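Local structure of heme oxygenase 1 (Synechocystis sp., 1WE1) at residues 82-85 with 86-90; 151-154 with 155-159; 48-51 with 52-55; 214-217 with 218-222; 35-38 with 39-42. The protein binds heme and probably catalyses its oxygen-dependent opening to biliverdin IXalpha, carbon monoxide and iron, a step toward the chromophores of the photosynthetic antennae. All blocks are in the same frame, centred on the assembly; numbering follows the deposited sequence.

Contact 1: 82-85 with 86-90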
loop_
_atom_site.group_PDB
_atom_site.type_symbol
_atom_site.label_atom_id
_atom_site.label_comp_id
_atom_site.label_asym_id
_atom_site.label_seq_id
_atom_site.Cartn_x
_atom_site.Cartn_y
_atom_site.Cartn_z
ATOM N N GLN A 82 11.031 8.664 5.079
ATOM C CA GLN A 82 12.145 8.194 5.882
ATOM C C GLN A 82 12.817 7.023 5.181
ATOM O O GLN A 82 14.042 6.912 5.173
ATOM C CB GLN A 82 11.658 7.804 7.280
ATOM C CG GLN A 82 11.557 9.005 8.231
ATOM C CD GLN A 82 10.867 8.683 9.557
ATOM O OE1 GLN A 82 11.045 7.596 10.120
ATOM N NE2 GLN A 82 10.090 9.639 10.069
ATOM N N ASP A 83 12.017 6.166 4.564
ATOM C CA ASP A 83 12.570 5.028 3.851
ATOM C C ASP A 83 13.325 5.439 2.582
ATOM O O ASP A 83 14.330 4.834 2.247
ATOM C CB ASP A 83 11.458 4.028 3.519
ATOM C CG ASP A 83 10.999 3.234 4.741
ATOM O OD1 ASP A 83 10.070 2.404 4.602
ATOM O OD2 ASP A 83 11.565 3.429 5.840
ATOM N N LEU A 84 12.842 6.458 1.878
ATOM C CA LEU A 84 13.509 6.927 0.665
ATOM C C LEU A 84 14.885 7.480 1.041
ATOM O O LEU A 84 15.878 7.288 0.327
ATOM C CB LEU A 84 12.666 8.016 -0.029
ATOM C CG LEU A 84 11.359 7.527 -0.687
ATOM C CD1 LEU A 84 10.374 8.678 -0.924
ATOM C CD2 LEU A 84 11.704 6.816 -1.990
ATOM N N GLN A 85 14.924 8.176 2.170
ATOM C CA GLN A 85 16.158 8.751 2.680
ATOM C C GLN A 85 17.181 7.629 2.855
ATOM O O GLN A 85 18.341 7.764 2.474
ATOM C CB GLN A 85 15.893 9.421 4.031
ATOM C CG GLN A 85 17.145 9.860 4.774
ATOM C CD GLN A 85 17.478 11.313 4.546
ATOM O OE1 GLN A 85 17.889 11.707 3.458
ATOM N NE2 GLN A 85 17.296 12.126 5.579
ATOM N N PHE A 86 16.732 6.520 3.430
ATOM C CA PHE A 86 17.581 5.368 3.672
ATOM C C PHE A 86 18.044 4.654 2.388
ATOM O O PHE A 86 19.222 4.307 2.253
ATOM C CB PHE A 86 16.849 4.375 4.582
ATOM C CG PHE A 86 17.582 3.079 4.771
ATOM C CD1 PHE A 86 18.651 2.991 5.662
ATOM C CD2 PHE A 86 17.251 1.965 4.007
ATOM C CE1 PHE A 86 19.389 1.809 5.789
ATOM C CE2 PHE A 86 17.976 0.782 4.122
ATOM C CZ PHE A 86 19.054 0.705 5.017
ATOM N N TYR A 87 17.129 4.432 1.450
ATOM C CA TYR A 87 17.470 3.751 0.207
ATOM C C TYR A 87 18.144 4.636 -0.831
ATOM O O TYR A 87 18.930 4.151 -1.643
ATOM C CB TYR A 87 16.219 3.125 -0.402
ATOM C CG TYR A 87 15.698 1.972 0.403
ATOM C CD1 TYR A 87 14.582 2.112 1.215
ATOM C CD2 TYR A 87 16.363 0.759 0.404
ATOM C CE1 TYR A 87 14.146 1.066 2.012
ATOM C CE2 TYR A 87 15.945 -0.288 1.195
ATOM C CZ TYR A 87 14.832 -0.135 2.000
ATOM O OH TYR A 87 14.413 -1.193 2.782
ATOM N N TYR A 88 17.837 5.929 -0.805
ATOM C CA TYR A 88 18.406 6.869 -1.765
ATOM C C TYR A 88 19.415 7.834 -1.175
ATOM O O TYR A 88 20.294 8.329 -1.889
ATOM C CB TYR A 88 17.295 7.680 -2.432
ATOM C CG TYR A 88 16.540 6.909 -3.481
ATOM C CD1 TYR A 88 17.104 6.658 -4.738
ATOM C CD2 TYR A 88 15.270 6.409 -3.214
ATOM C CE1 TYR A 88 16.417 5.928 -5.696
ATOM C CE2 TYR A 88 14.579 5.683 -4.159
ATOM C CZ TYR A 88 15.151 5.442 -5.396
ATOM O OH TYR A 88 14.453 4.692 -6.309
ATOM N N GLY A 89 19.281 8.126 0.112
ATOM C CA GLY A 89 20.205 9.048 0.740
ATOM C C GLY A 89 19.692 10.473 0.720
ATOM O O GLY A 89 18.623 10.753 0.180
ATOM N N SER A 90 20.474 11.380 1.297
ATOM C CA SER A 90 20.114 12.787 1.391
ATOM C C SER A 90 19.567 13.465 0.145
ATOM O O SER A 90 18.726 14.353 0.258
ATOM C CB SER A 90 21.304 13.587 1.918
ATOM O OG SER A 90 21.585 13.218 3.256
#
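Phe86 N, Tyr87 N and Tyr88 N each bond back one turn, to Gln82 O, Asp83 O and Leu84 O, in the closing part of helix 77-88. The middle bond is the straightest of the three, with Tyr87 N 2.9 Å from Asp83 O at an N-H...O angle of 162°. Gly89 then leaves the helix with a positive phi of 93°, and its own bond to Gln85 O is weak and doubtful in position. Among the side chains, Leu84 and Tyr88 run side by side in the same direction, both having CG beside the backbone N, and Leu84 CD2 lies 3.8 Å from Tyr88 CE2. Tyr87 keeps close to the main chain: its CD1 comes 2.9 Å from Asp83 O, with the ring oblique to that oxygen. Phe86 CD2 stands 3.6 Å above the centre of the Tyr87 ring, so an edge of one ring is laid over a face of the other. Gln85 bends at chi2 (96°), which brings OE1 to 3.2 Å from Ser90 CA in the chain that follows the helix. Asp83 accepts from Ala154 N and Phe155 N through its two carboxylate oxygens, and Tyr87 OH is hydrogen-bonded to Gly152 O, tying the helix to the 151-159 loop. Leu84 packs on Val43 and Tyr47 of helix 36-59 and on Trp92 of the short helix 92-95.

Contact 2: 151-154 with 155-159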
loop_
_atom_site.group_PDB
_atom_site.type_symbol
_atom_site.label_atom_id
_atom_site.label_comp_id
_atom_site.label_asym_id
_atom_site.label_seq_id
_atom_site.Cartn_x
_atom_site.Cartn_y
_atom_site.Cartn_z
ATOM N N GLY A 151 16.350 0.790 10.085
ATOM C CA GLY A 151 16.228 1.737 8.995
ATOM C C GLY A 151 15.808 0.988 7.742
ATOM O O GLY A 151 16.243 -0.145 7.510
ATOM N N GLY A 152 14.950 1.607 6.939
ATOM C CA GLY A 152 14.501 0.960 5.722
ATOM C C GLY A 152 13.147 0.288 5.842
ATOM O O GLY A 152 12.618 -0.217 4.851
ATOM N N THR A 153 12.577 0.278 7.043
ATOM C CA THR A 153 11.274 -0.344 7.250
ATOM C C THR A 153 10.312 0.517 8.060
ATOM O O THR A 153 9.383 0.011 8.666
ATOM C CB THR A 153 11.411 -1.713 7.950
ATOM O OG1 THR A 153 12.116 -1.550 9.187
ATOM C CG2 THR A 153 12.168 -2.691 7.067
ATOM N N ALA A 154 10.527 1.824 8.064
ATOM C CA ALA A 154 9.660 2.723 8.810
ATOM C C ALA A 154 8.195 2.635 8.346
ATOM O O ALA A 154 7.270 2.980 9.091
ATOM C CB ALA A 154 10.176 4.150 8.672
ATOM N N PHE A 155 8.001 2.160 7.116
ATOM C CA PHE A 155 6.679 2.026 6.504
ATOM C C PHE A 155 5.768 0.992 7.157
ATOM O O PHE A 155 4.553 1.142 7.155
ATOM C CB PHE A 155 6.832 1.691 5.018
ATOM C CG PHE A 155 5.530 1.410 4.314
ATOM C CD1 PHE A 155 5.260 0.147 3.805
ATOM C CD2 PHE A 155 4.581 2.420 4.139
ATOM C CE1 PHE A 155 4.069 -0.104 3.128
ATOM C CE2 PHE A 155 3.384 2.179 3.463
ATOM C CZ PHE A 155 3.128 0.920 2.957
ATOM N N TYR A 156 6.354 -0.058 7.710
ATOM C CA TYR A 156 5.588 -1.118 8.354
ATOM C C TYR A 156 5.341 -0.826 9.851
ATOM O O TYR A 156 4.675 -1.594 10.548
ATOM C CB TYR A 156 6.350 -2.439 8.191
ATOM C CG TYR A 156 6.666 -2.791 6.752
ATOM C CD1 TYR A 156 5.671 -3.271 5.894
ATOM C CD2 TYR A 156 7.956 -2.635 6.242
ATOM C CE1 TYR A 156 5.950 -3.586 4.563
ATOM C CE2 TYR A 156 8.252 -2.949 4.908
ATOM C CZ TYR A 156 7.245 -3.420 4.076
ATOM O OH TYR A 156 7.517 -3.707 2.756
ATOM N N GLU A 157 5.868 0.293 10.334
ATOM C CA GLU A 157 5.725 0.653 11.735
ATOM C C GLU A 157 4.762 1.808 11.978
ATOM O O GLU A 157 5.033 2.950 11.598
ATOM C CB GLU A 157 7.094 1.019 12.318
ATOM C CG GLU A 157 8.157 -0.063 12.176
ATOM C CD GLU A 157 9.578 0.497 12.237
ATOM O OE1 GLU A 157 10.539 -0.298 12.095
ATOM O OE2 GLU A 157 9.733 1.732 12.419
ATOM N N PHE A 158 3.637 1.505 12.616
ATOM C CA PHE A 158 2.664 2.537 12.947
ATOM C C PHE A 158 3.014 3.019 14.350
ATOM O O PHE A 158 2.674 2.395 15.355
ATOM C CB PHE A 158 1.229 1.989 12.891
ATOM C CG PHE A 158 0.744 1.704 11.490
ATOM C CD1 PHE A 158 1.089 0.522 10.844
ATOM C CD2 PHE A 158 -0.012 2.644 10.802
ATOM C CE1 PHE A 158 0.691 0.284 9.528
ATOM C CE2 PHE A 158 -0.415 2.416 9.488
ATOM C CZ PHE A 158 -0.062 1.235 8.848
ATOM N N ALA A 159 3.726 4.134 14.396
ATOM C CA ALA A 159 4.173 4.712 15.651
ATOM C C ALA A 159 3.036 5.226 16.523
ATOM O O ALA A 159 2.990 4.954 17.724
ATOM C CB ALA A 159 5.163 5.850 15.366
#
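Two overlapping beta turns, Thr153 to Tyr156 and Ala154 to Glu157, form the kernel of this contact. Each is closed by an i to i+3 backbone bond: Tyr156 N reaches Thr153 O at 3.2 Å, and Glu157 N reaches Ala154 O at 3.3 Å. Both donors stand above the plane of their carbonyl, by 53° and 68°, as expected where the chain coils so tightly. The Glu157 side chain, extended beyond CG, folds back over the first turn, and its CD comes 3.6 Å from Thr153 O while OE2 rests 3.7 Å from Ala154 CA. Thr153 OG1 sits between its backbone N and carbonyl carbon (chi1 56°), which sets it 3.5 Å from Glu157 OE1; that carboxylate oxygen has its salt bridge with Lys139 of helix 120-146. The turns belong to the long connection between helix 120-146 and helix 164-176 of the all-helical heme oxygenase fold. Thr153 CB meets the edge of the Tyr156 ring in its plane, 4.0 Å from CD2, whereas Phe155 CD1 stands 3.9 Å above one face, offset toward the rim. Tyr156 OH is hydrogen-bonded to Tyr39 OH, and about 9 Å separates the Tyr156 side chain from the bound heme. Arg76 NH1 donates to both Phe155 O and Glu157 O, while the Phe158 ring makes a cation-pi contact with Arg76.

Contact 3: 48-51 with 52-55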
loop_
_atom_site.group_PDB
_atom_site.type_symbol
_atom_site.label_atom_id
_atom_site.label_comp_id
_atom_site.label_asym_id
_atom_site.label_seq_id
_atom_site.Cartn_x
_atom_site.Cartn_y
_atom_site.Cartn_z
ATOM N N PHE A 48 4.299 8.278 -3.698
ATOM C CA PHE A 48 3.412 9.192 -4.421
ATOM C C PHE A 48 1.937 8.847 -4.240
ATOM O O PHE A 48 1.091 9.733 -4.134
ATOM C CB PHE A 48 3.752 9.206 -5.915
ATOM C CG PHE A 48 5.151 9.676 -6.208
ATOM C CD1 PHE A 48 6.161 8.765 -6.504
ATOM C CD2 PHE A 48 5.470 11.034 -6.142
ATOM C CE1 PHE A 48 7.466 9.196 -6.728
ATOM C CE2 PHE A 48 6.775 11.480 -6.363
ATOM C CZ PHE A 48 7.779 10.557 -6.656
ATOM N N VAL A 49 1.630 7.558 -4.196
ATOM C CA VAL A 49 0.251 7.147 -4.029
ATOM C C VAL A 49 -0.277 7.582 -2.677
ATOM O O VAL A 49 -1.367 8.138 -2.587
ATOM C CB VAL A 49 0.103 5.633 -4.157
ATOM C CG1 VAL A 49 -1.367 5.243 -3.927
ATOM C CG2 VAL A 49 0.587 5.178 -5.540
ATOM N N TYR A 50 0.486 7.332 -1.615
ATOM C CA TYR A 50 0.043 7.734 -0.283
ATOM C C TYR A 50 -0.034 9.237 -0.171
ATOM O O TYR A 50 -0.917 9.759 0.491
ATOM C CB TYR A 50 0.967 7.183 0.795
ATOM C CG TYR A 50 0.687 5.742 1.125
ATOM C CD1 TYR A 50 -0.259 5.393 2.103
ATOM C CD2 TYR A 50 1.357 4.716 0.459
ATOM C CE1 TYR A 50 -0.520 4.046 2.404
ATOM C CE2 TYR A 50 1.104 3.371 0.757
ATOM C CZ TYR A 50 0.173 3.046 1.725
ATOM O OH TYR A 50 -0.035 1.725 2.026
ATOM N N SER A 51 0.881 9.945 -0.823
ATOM C CA SER A 51 0.838 11.400 -0.762
ATOM C C SER A 51 -0.508 11.857 -1.298
ATOM O O SER A 51 -1.222 12.606 -0.629
ATOM C CB SER A 51 1.962 12.027 -1.588
ATOM O OG SER A 51 3.220 11.782 -0.988
ATOM N N ALA A 52 -0.847 11.390 -2.500
ATOM C CA ALA A 52 -2.110 11.731 -3.162
ATOM C C ALA A 52 -3.314 11.436 -2.269
ATOM O O ALA A 52 -4.145 12.301 -2.016
ATOM C CB ALA A 52 -2.240 10.953 -4.465
ATOM N N MET A 53 -3.380 10.200 -1.793
ATOM C CA MET A 53 -4.458 9.737 -0.937
ATOM C C MET A 53 -4.580 10.514 0.373
ATOM O O MET A 53 -5.667 10.915 0.756
ATOM C CB MET A 53 -4.244 8.250 -0.672
ATOM C CG MET A 53 -5.245 7.564 0.208
ATOM S SD MET A 53 -5.045 5.779 -0.019
ATOM C CE MET A 53 -3.250 5.566 0.225
ATOM N N GLU A 54 -3.465 10.740 1.058
ATOM C CA GLU A 54 -3.501 11.464 2.328
ATOM C C GLU A 54 -3.844 12.947 2.194
ATOM O O GLU A 54 -4.426 13.544 3.104
ATOM C CB GLU A 54 -2.177 11.272 3.067
ATOM C CG GLU A 54 -2.196 10.040 3.955
ATOM C CD GLU A 54 -0.895 9.269 3.954
ATOM O OE1 GLU A 54 0.170 9.876 4.201
ATOM O OE2 GLU A 54 -0.946 8.045 3.713
ATOM N N GLU A 55 -3.491 13.540 1.062
ATOM C CA GLU A 55 -3.808 14.941 0.822
ATOM C C GLU A 55 -5.330 15.081 0.591
ATOM O O GLU A 55 -5.993 15.901 1.226
ATOM C CB GLU A 55 -3.046 15.439 -0.404
ATOM C CG GLU A 55 -3.215 16.907 -0.721
ATOM C CD GLU A 55 -2.328 17.341 -1.882
ATOM O OE1 GLU A 55 -2.854 17.580 -2.996
ATOM O OE2 GLU A 55 -1.095 17.432 -1.677
#
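With CG of Tyr50 lying beside its backbone N (chi1 -80°) and the Met53 chain kinked at its thioether (chi3 51°), the two side chains run alongside each other and Met53 CE settles 3.5 Å from Tyr50 CD1. Glu54 approaches the same ring atom differently: its OE2 sits at the ring edge, in plane, 3.2 Å from Tyr50 CD1, with the carboxylate turned 54° from the ring. Underneath runs regular alpha-helix, in which Glu54 N bonds Tyr50 O at 2.8 Å and Glu54 CB closes on that oxygen at 3.2 Å. At the far end of the ring, Tyr50 OH is hydrogen-bonded to Asp131 OD2 and Arg127 NE of helix 120-146. A valine at Tyr50 would probably leave Asp131 and Arg127 without their shared hydroxyl and open a gap beside Met53 CE. The hydrogen bonds of Glu54 OE2 are with Tyr128 OH and Arg76 N, and OE1 takes Lys77 N. Since Lys77 begins helix 77-88, the carboxylate faces the positive end of that helix. Those donors, together with the slightly positive C-H edge of Tyr50, would favour the ionised form of Glu54.

Contact 4: 214-217 with 218-222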
loop_
_atom_site.group_PDB
_atom_site.type_symbol
_atom_site.label_atom_id
_atom_site.label_comp_id
_atom_site.label_asym_id
_atom_site.label_seq_id
_atom_site.Cartn_x
_atom_site.Cartn_y
_atom_site.Cartn_z
ATOM N N ILE A 214 18.981 -11.050 -9.778
ATOM C CA ILE A 214 19.090 -12.452 -9.407
ATOM C C ILE A 214 20.225 -13.064 -10.217
ATOM O O ILE A 214 21.094 -13.733 -9.666
ATOM C CB ILE A 214 17.766 -13.235 -9.697
ATOM C CG1 ILE A 214 16.644 -12.743 -8.775
ATOM C CG2 ILE A 214 17.978 -14.724 -9.482
ATOM C CD1 ILE A 214 15.324 -13.484 -8.948
ATOM N N GLY A 215 20.208 -12.832 -11.528
ATOM C CA GLY A 215 21.250 -13.369 -12.381
ATOM C C GLY A 215 22.617 -12.891 -11.921
ATOM O O GLY A 215 23.594 -13.637 -11.928
ATOM N N ILE A 216 22.674 -11.640 -11.490
ATOM C CA ILE A 216 23.917 -11.062 -11.045
ATOM C C ILE A 216 24.456 -11.704 -9.777
ATOM O O ILE A 216 25.637 -12.053 -9.713
ATOM C CB ILE A 216 23.763 -9.545 -10.870
ATOM C CG1 ILE A 216 23.618 -8.908 -12.257
ATOM C CG2 ILE A 216 24.933 -8.978 -10.097
ATOM C CD1 ILE A 216 23.629 -7.405 -12.268
ATOM N N MET A 217 23.613 -11.885 -8.769
ATOM C CA MET A 217 24.097 -12.504 -7.541
ATOM C C MET A 217 24.531 -13.961 -7.748
ATOM O O MET A 217 25.523 -14.396 -7.168
ATOM C CB MET A 217 23.044 -12.407 -6.422
ATOM C CG MET A 217 21.608 -12.791 -6.800
ATOM S SD MET A 217 20.448 -12.732 -5.352
ATOM C CE MET A 217 20.138 -10.931 -5.162
ATOM N N VAL A 218 23.802 -14.710 -8.573
ATOM C CA VAL A 218 24.144 -16.105 -8.833
ATOM C C VAL A 218 25.377 -16.215 -9.722
ATOM O O VAL A 218 26.172 -17.141 -9.583
ATOM C CB VAL A 218 22.988 -16.857 -9.508
ATOM C CG1 VAL A 218 23.484 -18.181 -10.070
ATOM C CG2 VAL A 218 21.884 -17.107 -8.499
ATOM N N PHE A 219 25.516 -15.277 -10.651
ATOM C CA PHE A 219 26.669 -15.255 -11.539
ATOM C C PHE A 219 27.887 -15.002 -10.654
ATOM O O PHE A 219 28.912 -15.674 -10.794
ATOM C CB PHE A 219 26.527 -14.127 -12.567
ATOM C CG PHE A 219 27.747 -13.916 -13.418
ATOM C CD1 PHE A 219 28.030 -14.767 -14.479
ATOM C CD2 PHE A 219 28.610 -12.851 -13.166
ATOM C CE1 PHE A 219 29.152 -14.561 -15.278
ATOM C CE2 PHE A 219 29.737 -12.638 -13.963
ATOM C CZ PHE A 219 30.002 -13.496 -15.018
ATOM N N ASN A 220 27.764 -14.033 -9.745
ATOM C CA ASN A 220 28.853 -13.716 -8.823
ATOM C C ASN A 220 29.161 -14.929 -7.946
ATOM O O ASN A 220 30.289 -15.140 -7.518
ATOM C CB ASN A 220 28.483 -12.536 -7.923
ATOM C CG ASN A 220 28.579 -11.198 -8.633
ATOM O OD1 ASN A 220 29.168 -11.088 -9.715
ATOM N ND2 ASN A 220 28.014 -10.161 -8.014
ATOM N N SER A 221 28.141 -15.728 -7.682
ATOM C CA SER A 221 28.309 -16.912 -6.860
ATOM C C SER A 221 29.128 -17.973 -7.615
ATOM O O SER A 221 30.055 -18.565 -7.063
ATOM C CB SER A 221 26.925 -17.452 -6.466
ATOM O OG SER A 221 26.998 -18.732 -5.864
ATOM N N LEU A 222 28.779 -18.203 -8.878
ATOM C CA LEU A 222 29.479 -19.176 -9.705
ATOM C C LEU A 222 30.906 -18.716 -9.976
ATOM O O LEU A 222 31.739 -19.496 -10.412
ATOM C CB LEU A 222 28.754 -19.358 -11.037
ATOM C CG LEU A 222 27.418 -20.090 -11.006
ATOM C CD1 LEU A 222 26.741 -19.983 -12.352
ATOM C CD2 LEU A 222 27.662 -21.547 -10.638
#
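Ile214 O to Met217 O are four successive carbonyl acceptors, and each is satisfied by a backbone N-H from the following turn. Val218 N donates to Ile214 O at 3.1 Å, in the straightest bond of the set with an N-H...O angle of 167°. Phe219 N meets Gly215 O at 2.8 Å, and Asn220 N meets Ile216 O at 2.9 Å. Ser221 N reaches Met217 O at 3.0 Å, but its angle falls to 131°, so the last bond across the contact is clearly bent. The series continues with Leu222 N on Val218 O at 2.9 Å, and Phe219 O is hydrogen-bonded to Thr223 OG1. Side chains add no polar bond across the two segments. Asn220 comes near to one: its CG lies beside the backbone N (chi1 -77°), which turns the amide back over the preceding turn, yet ND2 stands 3.5 Å from Ile216 O at an angle too poor for a hydrogen bond. That amide instead runs alongside Ile216, with ND2 3.9 Å from Ile216 CG2. Elsewhere the side chains touch the main chain mostly through CB, most closely where Phe219 CB comes 3.0 Å from Gly215 O beneath an outward-leading ring. Nearly every residue here is exposed, and several, including Ile216 and Phe219, touch a neighbouring molecule in the crystal. The i to i+4 backbone bonds identify an alpha-helix, and the exposure of its residues marks it as a surface one: helix 207-222, at the end of the modelled chain.

Contact 5: 35-38 with 39-42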
loop_
_atom_site.group_PDB
_atom_site.type_symbol
_atom_site.label_atom_id
_atom_site.label_comp_id
_atom_site.label_asym_id
_atom_site.label_seq_id
_atom_site.Cartn_x
_atom_site.Cartn_y
_atom_site.Cartn_z
ATOM N N GLU A 35 15.595 -7.379 -3.334
ATOM C CA GLU A 35 16.832 -6.648 -3.445
ATOM C C GLU A 35 16.612 -5.150 -3.502
ATOM O O GLU A 35 15.752 -4.651 -4.229
ATOM C CB GLU A 35 17.608 -7.167 -4.660
ATOM C CG GLU A 35 18.213 -6.114 -5.574
ATOM C CD GLU A 35 17.257 -5.677 -6.662
ATOM O OE1 GLU A 35 16.209 -6.335 -6.836
ATOM O OE2 GLU A 35 17.562 -4.685 -7.352
ATOM N N LYS A 36 17.405 -4.455 -2.697
ATOM C CA LYS A 36 17.384 -3.008 -2.561
ATOM C C LYS A 36 17.022 -2.160 -3.792
ATOM O O LYS A 36 16.226 -1.239 -3.688
ATOM C CB LYS A 36 18.736 -2.554 -1.997
ATOM C CG LYS A 36 18.957 -1.049 -2.034
ATOM C CD LYS A 36 20.375 -0.670 -1.599
ATOM C CE LYS A 36 20.651 0.825 -1.802
ATOM N NZ LYS A 36 19.727 1.717 -1.038
ATOM N N ASN A 37 17.574 -2.455 -4.962
ATOM C CA ASN A 37 17.270 -1.606 -6.112
ATOM C C ASN A 37 15.865 -1.653 -6.686
ATOM O O ASN A 37 15.307 -0.611 -7.020
ATOM C CB ASN A 37 18.298 -1.831 -7.217
ATOM C CG ASN A 37 19.688 -1.461 -6.773
ATOM O OD1 ASN A 37 19.921 -0.348 -6.288
ATOM N ND2 ASN A 37 20.621 -2.392 -6.919
ATOM N N SER A 38 15.282 -2.836 -6.817
ATOM C CA SER A 38 13.933 -2.900 -7.348
ATOM C C SER A 38 12.933 -2.477 -6.254
ATOM O O SER A 38 12.048 -1.662 -6.504
ATOM C CB SER A 38 13.633 -4.308 -7.879
ATOM O OG SER A 38 13.914 -5.306 -6.918
ATOM N N TYR A 39 13.110 -2.994 -5.040
ATOM C CA TYR A 39 12.225 -2.669 -3.920
ATOM C C TYR A 39 12.244 -1.180 -3.610
ATOM O O TYR A 39 11.301 -0.626 -3.069
ATOM C CB TYR A 39 12.647 -3.470 -2.682
ATOM C CG TYR A 39 11.936 -3.092 -1.397
ATOM C CD1 TYR A 39 12.401 -2.045 -0.600
ATOM C CD2 TYR A 39 10.784 -3.773 -0.986
ATOM C CE1 TYR A 39 11.734 -1.681 0.573
ATOM C CE2 TYR A 39 10.111 -3.418 0.184
ATOM C CZ TYR A 39 10.589 -2.376 0.956
ATOM O OH TYR A 39 9.922 -2.025 2.101
ATOM N N ARG A 40 13.338 -0.536 -3.965
ATOM C CA ARG A 40 13.525 0.888 -3.737
ATOM C C ARG A 40 12.566 1.683 -4.636
ATOM O O ARG A 40 12.077 2.753 -4.269
ATOM C CB ARG A 40 14.989 1.229 -4.068
ATOM C CG ARG A 40 15.442 2.602 -3.664
ATOM C CD ARG A 40 16.951 2.745 -3.741
ATOM N NE ARG A 40 17.487 2.737 -5.096
ATOM C CZ ARG A 40 18.633 3.335 -5.425
ATOM N NH1 ARG A 40 19.330 3.974 -4.493
ATOM N NH2 ARG A 40 19.088 3.300 -6.672
ATOM N N LYS A 41 12.306 1.144 -5.824
ATOM C CA LYS A 41 11.423 1.795 -6.774
ATOM C C LYS A 41 9.965 1.647 -6.356
ATOM O O LYS A 41 9.128 2.509 -6.649
ATOM C CB LYS A 41 11.660 1.224 -8.176
ATOM C CG LYS A 41 13.087 1.460 -8.673
ATOM C CD LYS A 41 13.253 1.253 -10.182
ATOM C CE LYS A 41 14.630 1.753 -10.636
ATOM N NZ LYS A 41 14.771 1.954 -12.112
ATOM N N LEU A 42 9.667 0.554 -5.660
ATOM C CA LEU A 42 8.321 0.310 -5.172
ATOM C C LEU A 42 8.022 1.360 -4.112
ATOM O O LEU A 42 6.952 1.968 -4.102
ATOM C CB LEU A 42 8.227 -1.081 -4.557
ATOM C CG LEU A 42 6.819 -1.500 -4.144
ATOM C CD1 LEU A 42 5.956 -1.594 -5.390
ATOM C CD2 LEU A 42 6.868 -2.841 -3.418
HETATM O O HOH W 1 16.960 1.413 -8.055
#
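Arg40 crosses Lys36 and runs beside Asn37, one turn earlier in helix 36-59. Its CB lies 3.5 Å from Asn37 O, and CG, anti to the backbone N (chi1 -170°), carries the chain back along the preceding turn. CD comes 4.0 Å from Lys36 NZ, and there the chain bends (chi3 69°). NE and CZ consequently lie beneath Asn37 OD1, which sits over one guanidinium face, nearest NH2 at 3.8 Å; amide and guanidinium planes are 67° apart. At the guanidinium edge, in plane, NH2 donates to a water, 3.2 Å from the water oxygen, and that water donates to Asn37 O at 2.8 Å. Arg40 NH1 stands 4.1 Å from Lys36 NZ. Both bond to Tyr87 O, near the C-terminal end of helix 77-88, which probably eases the like charges. A leucine here would probably deprive Tyr87 O of one of its two cationic donors and leave the water without its guanidinium partner. Glu35 precedes the first turn, its OE2 accepting from Ser38 N at 3.0 Å while OE1 accepts a hydrogen bond from Ser38 OG. This is the signature of an N-capped helix start, with Glu35 as the N-cap of helix 36-59.

Overall arrangement
Along the chain the order is contact 5, 3, 1, 2 and 4. Contacts 5 and 3 share helix 36-59, their centres about 20 Å apart, and contact 1 closes the next helix, 77-88. Contact 1 is the meeting point: its centre is about 12 Å from that of contact 2 and about 12 Å from that of contact 5, and it touches both. The 151-159 loop also touches contacts 3 and 5, so it bridges parts of the fold distant in sequence and passes near the heme. Contact 4, on helix 207-222, touches none of the others; its centre is about 37 Å from that of contact 3. The protein thus joins a compact helical core that holds the heme to a projecting C-terminal helix.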